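Local coordinates for putative uncharacterized protein (Chaetomium thermophilum, PDB 4X2H) that is of unknown function but consists largely of an NTF2 domain, a fold whose relatives include nuclear transport factors that work through protein-protein contacts, at residues V12-R17 with V25-V30; Q107-Q112 with V161-G166. All blocks are in the same frame, centred on the assembly; numbering follows the deposited sequence.

Overall arrangement
From the N terminus the chain runs through helix 3-20 and turns back at once. Contact 1 closes this short turn, bringing residues 25-30 against the helix they have just left, before the chain goes on to helix 34-39. Contact 2 opens only after contact 1 has closed, so the two follow in series and neither nest nor cross. Contact 2 shuts a longer loop, which holds strands 122-135 and 145-157, by joining helix 107-112 to the turn at 161-166. Contact 1 lies close to the centre of the chain, whereas contact 2 ties two strand-connecting loops at one end of the sheet. Their centres are about 22 Å apart.

Contact 1. Residues V12-R17 with V25-V30; sequences VEWYYR and VASGYV
Val25 packs into the angle between Trp14 and Tyr15 on the long N-terminal helix of the NTF2-like fold, where that helix meets the loop following it. Its CG1 sits over one face of the Tyr15 ring, 4.3 Å from the centroid and 27° off the normal, while Val25 CB lies 3.8 Å from Tyr15 CE1. Val25 O faces the edge of the Trp14 indole and at the same time accepts the N-H of Gly28, closing the short 3-10 turn. Ser27 follows, its OG 3.7 Å from Trp14 CZ2. At Gly28, Trp14 CH2 lies 3.7 Å from Gly28 CA, and a side chain here would run into Trp14 CZ3. Tyr29 reaches the edge of the Tyr15 ring. With CG of Tyr15 anti to the backbone N (chi1 -179°), the phenol extends past Val25 into the interior, where its OH is hydrogen-bonded to Trp59 NE1; a leucine here would probably leave that indole N-H without its mate and take from Val25 the ring face it rests on. Tyr29 OH pairs with His178 ND1, and the two phenol oxygens, Tyr15 OH and Tyr29 OH, stand 3.7 Å apart.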
loop_
_atom_site.group_PDB
_atom_site.type_symbol
_atom_site.label_atom_id
_atom_site.label_comp_id
_atom_site.label_asym_id
_atom_site.label_seq_id
_atom_site.Cartn_x
_atom_site.Cartn_y
_atom_site.Cartn_z
ATOM N N VAL B 12 0.645 -9.121 8.656
ATOM C CA VAL B 12 1.391 -8.034 9.279
ATOM C C VAL B 12 1.989 -8.499 10.602
ATOM O O VAL B 12 3.150 -8.221 10.907
ATOM C CB VAL B 12 0.496 -6.796 9.508
ATOM C CG1 VAL B 12 1.198 -5.764 10.400
ATOM C CG2 VAL B 12 0.121 -6.164 8.179
ATOM N N GLU B 13 1.194 -9.217 11.387
ATOM C CA GLU B 13 1.657 -9.700 12.678
ATOM C C GLU B 13 2.832 -10.650 12.478
ATOM O O GLU B 13 3.818 -10.583 13.201
ATOM C CB GLU B 13 0.520 -10.392 13.436
ATOM C CG GLU B 13 0.831 -10.687 14.897
ATOM C CD GLU B 13 -0.361 -11.262 15.644
ATOM O OE1 GLU B 13 -1.511 -10.981 15.242
ATOM O OE2 GLU B 13 -0.150 -11.994 16.634
ATOM N N TRP B 14 2.735 -11.513 11.473
ATOM C CA TRP B 14 3.794 -12.480 11.203
ATOM C C TRP B 14 5.072 -11.805 10.712
ATOM O O TRP B 14 6.151 -12.035 11.249
ATOM C CB TRP B 14 3.344 -13.513 10.165
ATOM C CG TRP B 14 4.481 -14.391 9.729
ATOM C CD1 TRP B 14 4.988 -15.461 10.402
ATOM C CD2 TRP B 14 5.262 -14.263 8.533
ATOM N NE1 TRP B 14 6.039 -16.004 9.706
ATOM C CE2 TRP B 14 6.226 -15.288 8.554
ATOM C CE3 TRP B 14 5.245 -13.374 7.454
ATOM C CZ2 TRP B 14 7.161 -15.454 7.539
ATOM C CZ3 TRP B 14 6.176 -13.541 6.441
ATOM C CH2 TRP B 14 7.123 -14.571 6.493
ATOM N N TYR B 15 4.931 -10.979 9.682
ATOM C CA TYR B 15 6.065 -10.391 8.979
ATOM C C TYR B 15 6.969 -9.562 9.901
ATOM O O TYR B 15 8.182 -9.768 9.958
ATOM C CB TYR B 15 5.547 -9.529 7.821
ATOM C CG TYR B 15 6.631 -8.874 7.004
ATOM C CD1 TYR B 15 7.192 -9.518 5.908
ATOM C CD2 TYR B 15 7.097 -7.607 7.325
ATOM C CE1 TYR B 15 8.191 -8.918 5.163
ATOM C CE2 TYR B 15 8.086 -7.001 6.585
ATOM C CZ TYR B 15 8.635 -7.660 5.508
ATOM O OH TYR B 15 9.624 -7.048 4.772
ATOM N N TYR B 16 6.383 -8.634 10.636
ATOM C CA TYR B 16 7.187 -7.761 11.481
ATOM C C TYR B 16 7.647 -8.467 12.758
ATOM O O TYR B 16 8.631 -8.063 13.368
ATOM C CB TYR B 16 6.405 -6.480 11.773
ATOM C CG TYR B 16 6.178 -5.689 10.497
ATOM C CD1 TYR B 16 7.182 -4.895 9.960
ATOM C CD2 TYR B 16 4.979 -5.781 9.803
ATOM C CE1 TYR B 16 6.987 -4.193 8.782
ATOM C CE2 TYR B 16 4.777 -5.092 8.629
ATOM C CZ TYR B 16 5.779 -4.298 8.120
ATOM O OH TYR B 16 5.567 -3.616 6.943
ATOM N N ARG B 17 6.971 -9.548 13.143
ATOM C CA ARG B 17 7.451 -10.358 14.259
ATOM C C ARG B 17 8.749 -11.070 13.864
ATOM O O ARG B 17 9.675 -11.166 14.667
ATOM C CB ARG B 17 6.396 -11.379 14.699
ATOM C CG ARG B 17 6.742 -12.119 15.989
ATOM C CD ARG B 17 5.938 -13.405 16.144
ATOM N NE ARG B 17 4.567 -13.265 15.650
ATOM C CZ ARG B 17 3.950 -14.131 14.846
ATOM N NH1 ARG B 17 4.562 -15.232 14.422
ATOM N NH2 ARG B 17 2.704 -13.895 14.459
ATOM N N VAL B 25 12.199 -13.584 6.524
ATOM C CA VAL B 25 10.855 -13.408 5.975
ATOM C C VAL B 25 10.739 -13.945 4.547
ATOM O O VAL B 25 9.685 -13.833 3.932
ATOM C CB VAL B 25 10.426 -11.920 5.986
ATOM C CG1 VAL B 25 10.262 -11.424 7.414
ATOM C CG2 VAL B 25 11.422 -11.053 5.223
ATOM N N ALA B 26 11.811 -14.544 4.032
ATOM C CA ALA B 26 11.838 -15.003 2.641
ATOM C C ALA B 26 10.742 -16.028 2.336
ATOM O O ALA B 26 10.259 -16.117 1.204
ATOM C CB ALA B 26 13.204 -15.586 2.310
ATOM N N SER B 27 10.344 -16.798 3.343
ATOM C CA SER B 27 9.316 -17.815 3.152
ATOM C C SER B 27 7.943 -17.188 2.896
ATOM O O SER B 27 7.008 -17.879 2.483
ATOM C CB SER B 27 9.245 -18.742 4.365
ATOM O OG SER B 27 8.654 -18.092 5.474
ATOM N N GLY B 28 7.829 -15.884 3.130
ATOM C CA GLY B 28 6.580 -15.173 2.909
ATOM C C GLY B 28 6.412 -14.649 1.491
ATOM O O GLY B 28 5.401 -14.022 1.177
ATOM N N TYR B 29 7.401 -14.904 0.637
ATOM C CA TYR B 29 7.381 -14.432 -0.752
ATOM C C TYR B 29 7.037 -15.554 -1.727
ATOM O O TYR B 29 7.184 -16.732 -1.401
ATOM C CB TYR B 29 8.730 -13.825 -1.122
ATOM C CG TYR B 29 9.036 -12.546 -0.384
ATOM C CD1 TYR B 29 9.444 -12.571 0.944
ATOM C CD2 TYR B 29 8.909 -11.313 -1.008
ATOM C CE1 TYR B 29 9.725 -11.412 1.623
ATOM C CE2 TYR B 29 9.191 -10.138 -0.327
ATOM C CZ TYR B 29 9.591 -10.200 0.988
ATOM O OH TYR B 29 9.873 -9.049 1.675
ATOM N N VAL B 30 6.598 -15.189 -2.932
ATOM C CA VAL B 30 6.181 -16.183 -3.918
ATOM C C VAL B 30 7.344 -17.027 -4.436
ATOM O O VAL B 30 7.132 -18.149 -4.886
ATOM C CB VAL B 30 5.481 -15.531 -5.137
ATOM C CG1 VAL B 30 4.142 -14.917 -4.726
ATOM C CG2 VAL B 30 6.404 -14.515 -5.823
#

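Contact 2. Residues Q107-Q112 with V161-G166; sequences QRMIEQ and VLEKPG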
loop_
_atom_site.group_PDB
_atom_site.type_symbol
_atom_site.label_atom_id
_atom_site.label_comp_id
_atom_site.label_asym_id
_atom_site.label_seq_id
_atom_site.Cartn_x
_atom_site.Cartn_y
_atom_site.Cartn_z
ATOM N N GLN B 107 -7.865 -25.919 -10.164
ATOM C CA GLN B 107 -9.183 -25.767 -10.752
ATOM C C GLN B 107 -10.274 -25.788 -9.687
ATOM O O GLN B 107 -11.245 -25.035 -9.770
ATOM C CB GLN B 107 -9.432 -26.873 -11.773
ATOM C CG GLN B 107 -10.738 -26.739 -12.512
ATOM C CD GLN B 107 -10.984 -27.912 -13.437
ATOM O OE1 GLN B 107 -10.117 -28.766 -13.614
ATOM N NE2 GLN B 107 -12.170 -27.960 -14.031
ATOM N N ARG B 108 -10.101 -26.649 -8.688
ATOM C CA ARG B 108 -11.102 -26.828 -7.642
ATOM C C ARG B 108 -11.319 -25.544 -6.846
ATOM O O ARG B 108 -12.421 -25.287 -6.360
ATOM C CB ARG B 108 -10.689 -27.963 -6.697
ATOM C CG ARG B 108 -9.415 -27.677 -5.919
ATOM C CD ARG B 108 -8.987 -28.846 -5.047
ATOM N NE ARG B 108 -7.691 -28.585 -4.420
ATOM C CZ ARG B 108 -6.513 -28.908 -4.951
ATOM N NH1 ARG B 108 -6.446 -29.525 -6.126
ATOM N NH2 ARG B 108 -5.392 -28.612 -4.301
ATOM N N MET B 109 -10.271 -24.736 -6.721
ATOM C CA MET B 109 -10.360 -23.499 -5.952
ATOM C C MET B 109 -11.159 -22.449 -6.709
ATOM O O MET B 109 -11.801 -21.591 -6.103
ATOM C CB MET B 109 -8.964 -22.967 -5.627
ATOM C CG MET B 109 -8.234 -23.782 -4.572
ATOM S SD MET B 109 -9.051 -23.718 -2.966
ATOM C CE MET B 109 -8.722 -22.021 -2.484
ATOM N N ILE B 110 -11.118 -22.516 -8.035
ATOM C CA ILE B 110 -11.902 -21.610 -8.859
ATOM C C ILE B 110 -13.373 -22.011 -8.810
ATOM O O ILE B 110 -14.245 -21.157 -8.656
ATOM C CB ILE B 110 -11.394 -21.593 -10.316
ATOM C CG1 ILE B 110 -9.980 -21.001 -10.357
ATOM C CG2 ILE B 110 -12.337 -20.783 -11.211
ATOM C CD1 ILE B 110 -9.311 -21.055 -11.714
ATOM N N GLU B 111 -13.642 -23.308 -8.932
ATOM C CA GLU B 111 -15.013 -23.807 -8.901
ATOM C C GLU B 111 -15.676 -23.585 -7.543
ATOM O O GLU B 111 -16.842 -23.196 -7.476
ATOM C CB GLU B 111 -15.056 -25.302 -9.246
ATOM C CG GLU B 111 -16.475 -25.865 -9.329
ATOM C CD GLU B 111 -16.515 -27.360 -9.607
ATOM O OE1 GLU B 111 -15.979 -28.139 -8.788
ATOM O OE2 GLU B 111 -17.086 -27.755 -10.646
ATOM N N GLN B 112 -14.939 -23.834 -6.465
ATOM C CA GLN B 112 -15.523 -23.817 -5.123
ATOM C C GLN B 112 -15.627 -22.428 -4.509
ATOM O O GLN B 112 -16.453 -22.203 -3.623
ATOM C CB GLN B 112 -14.717 -24.713 -4.184
ATOM C CG GLN B 112 -15.143 -26.166 -4.235
ATOM C CD GLN B 112 -13.973 -27.122 -4.191
ATOM O OE1 GLN B 112 -13.058 -26.970 -3.380
ATOM N NE2 GLN B 112 -13.993 -28.114 -5.071
ATOM N N VAL B 161 -1.321 -23.937 0.675
ATOM C CA VAL B 161 -1.696 -23.865 2.086
ATOM C C VAL B 161 -3.194 -23.624 2.261
ATOM O O VAL B 161 -3.823 -24.226 3.131
ATOM C CB VAL B 161 -0.901 -22.749 2.816
ATOM C CG1 VAL B 161 -1.463 -22.483 4.211
ATOM C CG2 VAL B 161 0.564 -23.134 2.909
ATOM N N LEU B 162 -3.763 -22.746 1.442
ATOM C CA LEU B 162 -5.189 -22.430 1.535
ATOM C C LEU B 162 -6.056 -23.676 1.405
ATOM O O LEU B 162 -6.051 -24.343 0.371
ATOM C CB LEU B 162 -5.589 -21.415 0.462
ATOM C CG LEU B 162 -5.202 -19.964 0.741
ATOM C CD1 LEU B 162 -5.444 -19.110 -0.487
ATOM C CD2 LEU B 162 -5.979 -19.412 1.929
ATOM N N GLU B 163 -6.798 -23.971 2.468
ATOM C CA GLU B 163 -7.684 -25.135 2.524
ATOM C C GLU B 163 -6.937 -26.441 2.251
ATOM O O GLU B 163 -7.512 -27.415 1.764
ATOM C CB GLU B 163 -8.846 -24.954 1.546
ATOM C CG GLU B 163 -9.961 -24.096 2.124
ATOM C CD GLU B 163 -10.671 -23.266 1.082
ATOM O OE1 GLU B 163 -11.267 -22.232 1.454
ATOM O OE2 GLU B 163 -10.638 -23.644 -0.109
ATOM N N LYS B 164 -5.652 -26.453 2.584
ATOM C CA LYS B 164 -4.864 -27.676 2.564
ATOM C C LYS B 164 -5.094 -28.407 3.883
ATOM O O LYS B 164 -4.640 -27.941 4.929
ATOM C CB LYS B 164 -3.378 -27.365 2.368
ATOM C CG LYS B 164 -2.465 -28.590 2.299
ATOM C CD LYS B 164 -2.796 -29.516 1.130
ATOM C CE LYS B 164 -2.614 -28.843 -0.227
ATOM N NZ LYS B 164 -1.200 -28.456 -0.493
ATOM N N PRO B 165 -5.813 -29.545 3.851
ATOM C CA PRO B 165 -6.104 -30.204 5.128
ATOM C C PRO B 165 -4.843 -30.661 5.855
ATOM O O PRO B 165 -3.984 -31.310 5.258
ATOM C CB PRO B 165 -6.965 -31.402 4.718
ATOM C CG PRO B 165 -6.597 -31.670 3.312
ATOM C CD PRO B 165 -6.307 -30.329 2.705
ATOM N N GLY B 166 -4.741 -30.302 7.130
ATOM C CA GLY B 166 -3.604 -30.673 7.955
ATOM C C GLY B 166 -2.536 -29.596 7.991
ATOM O O GLY B 166 -1.607 -29.666 8.796
#
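Met109 and Glu163 meet through sulfur and carboxylate: Met109 SD lies 3.3 Å from Glu163 OE2, and the methyl CE of the same methionine is 3.5 Å from that oxygen. The oxygen stands almost exactly on the extension of the Met109 CG-SD bond, at a CG-SD-OE2 angle of about 178°. This is the direction in which a divalent sulfur is poorest in electrons, so the approach is consistent with a weak attractive sulfur-oxygen contact. The methyl also turns toward the turn itself, with CE of Met109 4.3 Å from CB of Leu162. The bend at chi3 (-70°) folds CE back, so that the methyl reaches Leu162 CB while SD stays at the Glu163 carboxylate.

Glu163 OE2 has a stronger partner in His113, whose NE2 is hydrogen-bonded to it just beyond the helix. One carboxylate oxygen therefore meets both the methionine sulfur and the imidazole, the sulfur belonging to helix 107-112 and the imidazole to the residue directly after it.

The glutamate is presented by a type II beta turn from Val161 to Lys164, closed by Lys164 N donating to Val161 O over 2.9 Å. Glu163 takes the third place in this turn with a positive phi of 56°, and its CB points toward the helix. In the NTF2-like sheet the turn belongs to the connection between strands 145-157 and 173-182, while helix 107-112 lies in the one between strands 83-96 and 122-135.

Farther out, Met109 also touches Val119, and Leu162 packs on Lys172. Lys164 curls back on its own loop, its NZ hydrogen-bonded to Asp160 O, and this ammonium remains 5.7 Å from Arg108 NH2, a group of like charge.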